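Local coordinates for protein epimerase (PDB 7CJ7) that catalyses the reversible epimerization of ketoses at C3, with highest activity toward L-ribulose, in a manganese-containing TIM-barrel active site, at residues E152-Y157 with T186-I191. Sequence-based numbering, arbitrary orientation.
Sequences EVVNRY and TYHMNI. With MN (manganese (II) ion), chain D; SOL (L-sorbose), chain C.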
ATOM      1  N   GLU A 152     -15.818   1.939  -3.904  1.00  8.98           N
ATOM      2  CA  GLU A 152     -14.833   1.437  -2.926  1.00  8.55           C
ATOM      3  C   GLU A 152     -13.652   2.408  -2.848  1.00  8.86           C
ATOM      4  O   GLU A 152     -12.931   2.576  -3.843  1.00  8.57           O
ATOM      5  CB  GLU A 152     -14.349   0.042  -3.296  1.00  9.47           C
ATOM      6  CG  GLU A 152     -13.590  -0.604  -2.166  1.00 10.26           C
ATOM      7  CD  GLU A 152     -13.112  -2.004  -2.495  1.00 11.57           C
ATOM      8  OE1 GLU A 152     -13.257  -2.435  -3.678  1.00 14.43           O
ATOM      9  OE2 GLU A 152     -12.616  -2.658  -1.577  1.00 11.56           O
ATOM     10  N   VAL A 153     -13.449   2.981  -1.672  1.00  9.27           N
ATOM     11  CA  VAL A 153     -12.241   3.781  -1.329  1.00 10.70           C
ATOM     12  C   VAL A 153     -11.064   2.815  -1.234  1.00 10.29           C
ATOM     13  O   VAL A 153     -11.140   1.849  -0.463  1.00 12.03           O
ATOM     14  CB  VAL A 153     -12.468   4.538  -0.013  1.00 11.69           C
ATOM     15  CG1 VAL A 153     -11.219   5.295   0.403  1.00 13.57           C
ATOM     16  CG2 VAL A 153     -13.676   5.455  -0.130  1.00 14.04           C
ATOM     17  N   VAL A 154     -10.015   3.036  -2.008  1.00  9.59           N
ATOM     18  CA  VAL A 154      -8.846   2.122  -1.956  1.00  9.81           C
ATOM     19  C   VAL A 154      -7.594   2.964  -1.760  1.00 10.04           C
ATOM     20  O   VAL A 154      -7.658   4.206  -1.861  1.00 10.17           O
ATOM     21  CB  VAL A 154      -8.751   1.225  -3.201  1.00  9.89           C
ATOM     22  CG1 VAL A 154      -9.927   0.264  -3.289  1.00  9.50           C
ATOM     23  CG2 VAL A 154      -8.618   2.056  -4.468  1.00  9.96           C
ATOM     24  N   ASN A 155      -6.488   2.299  -1.475  1.00  9.53           N
ATOM     25  CA  ASN A 155      -5.244   2.989  -1.066  1.00  9.71           C
ATOM     26  C   ASN A 155      -4.622   3.683  -2.285  1.00  9.04           C
ATOM     27  O   ASN A 155      -5.035   3.434  -3.447  1.00  8.89           O
ATOM     28  CB  ASN A 155      -4.303   2.021  -0.343  1.00  9.23           C
ATOM     29  CG  ASN A 155      -3.686   0.997  -1.261  1.00  9.11           C
ATOM     30  OD1 ASN A 155      -2.950   1.369  -2.165  1.00 10.70           O
ATOM     31  ND2 ASN A 155      -3.977  -0.283  -1.040  1.00  8.86           N
ATOM     32  N   ARG A 156      -3.630   4.513  -2.009  1.00  9.63           N
ATOM     33  CA  ARG A 156      -2.908   5.376  -2.975  1.00  9.40           C
ATOM     34  C   ARG A 156      -2.321   4.543  -4.125  1.00  8.56           C
ATOM     35  O   ARG A 156      -2.186   5.095  -5.235  1.00  9.32           O
ATOM     36  CB  ARG A 156      -1.800   6.112  -2.222  1.00 10.02           C
ATOM     37  CG  ARG A 156      -0.746   5.180  -1.635  1.00 10.48           C
ATOM     38  CD  ARG A 156       0.176   5.860  -0.640  1.00 11.07           C
ATOM     39  NE  ARG A 156      -0.558   6.423   0.482  1.00 12.18           N
ATOM     40  CZ  ARG A 156      -0.061   7.312   1.324  1.00 12.29           C
ATOM     41  NH1 ARG A 156       1.183   7.724   1.179  1.00 13.31           N
ATOM     42  NH2 ARG A 156      -0.807   7.791   2.307  1.00 12.45           N
ATOM     43  N   TYR A 157      -1.937   3.289  -3.894  1.00  7.79           N
ATOM     44  CA  TYR A 157      -1.298   2.461  -4.952  1.00  8.18           C
ATOM     45  C   TYR A 157      -2.363   1.888  -5.906  1.00  8.72           C
ATOM     46  O   TYR A 157      -1.968   1.285  -6.909  1.00  9.00           O
ATOM     47  CB  TYR A 157      -0.440   1.343  -4.348  1.00  8.27           C
ATOM     48  CG  TYR A 157       0.604   1.797  -3.359  1.00  8.61           C
ATOM     49  CD1 TYR A 157       1.798   2.366  -3.770  1.00  8.92           C
ATOM     50  CD2 TYR A 157       0.408   1.623  -1.999  1.00  9.11           C
ATOM     51  CE1 TYR A 157       2.765   2.763  -2.858  1.00  9.45           C
ATOM     52  CE2 TYR A 157       1.354   2.024  -1.072  1.00  9.59           C
ATOM     53  CZ  TYR A 157       2.547   2.583  -1.504  1.00  9.61           C
ATOM     54  OH  TYR A 157       3.489   2.962  -0.599  1.00 10.93           O
ATOM     55  N   THR A 186     -11.395  -2.604   5.113  1.00  7.56           N
ATOM     56  CA  THR A 186     -10.509  -2.446   6.296  1.00  8.02           C
ATOM     57  C   THR A 186      -9.035  -2.508   5.864  1.00  7.53           C
ATOM     58  O   THR A 186      -8.209  -1.866   6.522  1.00  8.31           O
ATOM     59  CB  THR A 186     -10.835  -3.468   7.387  1.00  8.35           C
ATOM     60  OG1 THR A 186     -10.725  -4.791   6.853  1.00  8.30           O
ATOM     61  CG2 THR A 186     -12.216  -3.250   7.968  1.00  8.23           C
ATOM     62  N   TYR A 187      -8.700  -3.270   4.824  1.00  7.30           N
ATOM     63  CA  TYR A 187      -7.305  -3.368   4.322  1.00  7.83           C
ATOM     64  C   TYR A 187      -6.832  -1.982   3.867  1.00  8.17           C
ATOM     65  O   TYR A 187      -5.723  -1.552   4.224  1.00  8.66           O
ATOM     66  CB  TYR A 187      -7.196  -4.386   3.186  1.00  7.91           C
ATOM     67  CG  TYR A 187      -5.934  -4.257   2.374  1.00  8.26           C
ATOM     68  CD1 TYR A 187      -4.719  -4.704   2.854  1.00  8.56           C
ATOM     69  CD2 TYR A 187      -5.954  -3.684   1.114  1.00  7.96           C
ATOM     70  CE1 TYR A 187      -3.554  -4.574   2.113  1.00  9.39           C
ATOM     71  CE2 TYR A 187      -4.799  -3.556   0.359  1.00  8.58           C
ATOM     72  CZ  TYR A 187      -3.599  -4.027   0.850  1.00  8.91           C
ATOM     73  OH  TYR A 187      -2.453  -3.900   0.116  1.00 10.95           O
ATOM     74  N   HIS A 188      -7.651  -1.295   3.072  1.00  8.14           N
ATOM     75  CA  HIS A 188      -7.329   0.052   2.536  1.00  8.98           C
ATOM     76  C   HIS A 188      -7.349   1.087   3.662  1.00  9.17           C
ATOM     77  O   HIS A 188      -6.479   1.975   3.665  1.00  9.78           O
ATOM     78  CB  HIS A 188      -8.265   0.384   1.375  1.00  8.85           C
ATOM     79  CG  HIS A 188      -8.098  -0.549   0.225  1.00  8.61           C
ATOM     80  ND1 HIS A 188      -6.929  -0.607  -0.507  1.00  8.04           N
ATOM     81  CD2 HIS A 188      -8.940  -1.457  -0.316  1.00  8.74           C
ATOM     82  CE1 HIS A 188      -7.069  -1.509  -1.461  1.00  8.99           C
ATOM     83  NE2 HIS A 188      -8.294  -2.039  -1.365  1.00  8.99           N
ATOM     84  N   MET A 189      -8.300   0.976   4.587  1.00  9.57           N
ATOM     85  CA  MET A 189      -8.465   1.930   5.710  1.00 10.10           C
ATOM     86  C   MET A 189      -7.217   1.873   6.594  1.00 10.16           C
ATOM     87  O   MET A 189      -6.792   2.925   7.108  1.00 10.23           O
ATOM     88  CB  MET A 189      -9.693   1.580   6.554  1.00 10.21           C
ATOM     89  CG  MET A 189     -10.994   1.682   5.803  1.00 10.14           C
ATOM     90  SD  MET A 189     -12.380   1.159   6.830  1.00 12.24           S
ATOM     91  CE  MET A 189     -12.353   2.436   8.090  1.00 11.27           C
ATOM     92  N   ASN A 190      -6.656   0.673   6.749  1.00 10.13           N
ATOM     93  CA  ASN A 190      -5.482   0.417   7.622  1.00 11.03           C
ATOM     94  C   ASN A 190      -4.312   1.291   7.153  1.00 11.04           C
ATOM     95  O   ASN A 190      -3.497   1.711   7.994  1.00 11.32           O
ATOM     96  CB  ASN A 190      -5.109  -1.067   7.626  1.00 11.50           C
ATOM     97  CG  ASN A 190      -3.932  -1.341   8.533  1.00 12.62           C
ATOM     98  OD1 ASN A 190      -3.991  -1.052   9.729  1.00 14.45           O
ATOM     99  ND2 ASN A 190      -2.843  -1.826   7.961  1.00 13.06           N
ATOM    100  N   ILE A 191      -4.243   1.565   5.850  1.00 10.47           N
ATOM    101  CA  ILE A 191      -3.162   2.390   5.247  1.00 10.93           C
ATOM    102  C   ILE A 191      -3.528   3.874   5.392  1.00 12.47           C
ATOM    103  O   ILE A 191      -2.712   4.618   5.956  1.00 16.97           O
ATOM    104  CB  ILE A 191      -2.904   1.963   3.790  1.00 11.87           C
ATOM    105  CG1 ILE A 191      -2.422   0.512   3.721  1.00 11.95           C
ATOM    106  CG2 ILE A 191      -1.937   2.909   3.102  1.00 12.44           C
ATOM    107  CD1 ILE A 191      -2.544  -0.126   2.356  1.00 12.74           C
TER
HETATM  108 MN    MN D 302     -11.972  -4.611  -1.302  1.00 20.11          MN
HETATM  109  C1  SOL C 301      -8.951  -4.129  -4.385  1.00 18.34           C
HETATM  110  O1  SOL C 301      -7.810  -3.896  -3.593  1.00 15.98           O
HETATM  111  C2  SOL C 301     -10.145  -4.470  -3.554  1.00 16.34           C
HETATM  112  O2  SOL C 301     -10.191  -4.157  -2.376  1.00 14.15           O
HETATM  113  C3  SOL C 301     -11.274  -5.261  -4.199  1.00 18.35           C
HETATM  114  O3  SOL C 301     -12.470  -5.123  -3.466  1.00 13.86           O
HETATM  115  C4  SOL C 301     -11.488  -4.844  -5.650  1.00 21.18           C
HETATM  116  O4  SOL C 301     -11.855  -3.463  -5.697  1.00 28.39           O
HETATM  117  C5  SOL C 301     -12.569  -5.654  -6.369  1.00 24.39           C
HETATM  118  O5  SOL C 301     -12.822  -5.074  -7.648  1.00 31.17           O
HETATM  119  C6  SOL C 301     -12.208  -7.112  -6.558  1.00 26.53           C
HETATM  120  O6  SOL C 301     -13.279  -7.817  -7.192  1.00 23.74           O
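O2 of the bound L-sorbose is gripped by His188 NE2, which donates to it at 3.0 Å, and by the manganese ion, which Glu152 OE2 binds in turn at 2.1 Å. The same NE2 also lies 2.9 Å from sorbose O1 and bonds it at a more bent angle, 132°, sharing its hydrogen between neighbouring oxygens of the sugar. Glu152, its chain extended from CB to the carboxylate, spends its other oxygen on the sugar as well, OE1 accepting from sorbose O4 at 2.7 Å. Asp185, His211 and Glu246 complete the protein ligands of the metal.

The imidazole is sandwiched. Val154 CB sits 3.6 Å from the ring centroid, only 8° off the normal, a CH-pi contact in which CG1 leans toward the NE2 side; Tyr187 CD2 lies over the centre of the opposite face. At the ND1 edge the Asn155 and His188 side chains cross at about a right angle, the amide plane turned well away from the ring plane, and Asn155 ND2 makes a weak, bent bond to His188 ND1 (3.0 Å). A chi1 of 71° sets Asn155 CG between the backbone N and carbonyl carbon, where ND2 lies at the ring edge and OD1 can accept from Tyr157 N at 2.8 Å, an Asx turn that steadies the amide; Ile191 CD1 packs against ND2 and CB. The Tyr187 hydroxyl, by contrast, bonds Tyr157 of the second subunit, tying this wall of the pocket to the dimer interface.

Thus the loop after barrel strand 148-152 and the short helix after strand 180-185 jointly shape the pocket. His188 donates to the sugar through NE2 and manganese holds O2 and O3, while Glu152, probably a proton donor/acceptor in the epimerization at C3, also binds O4.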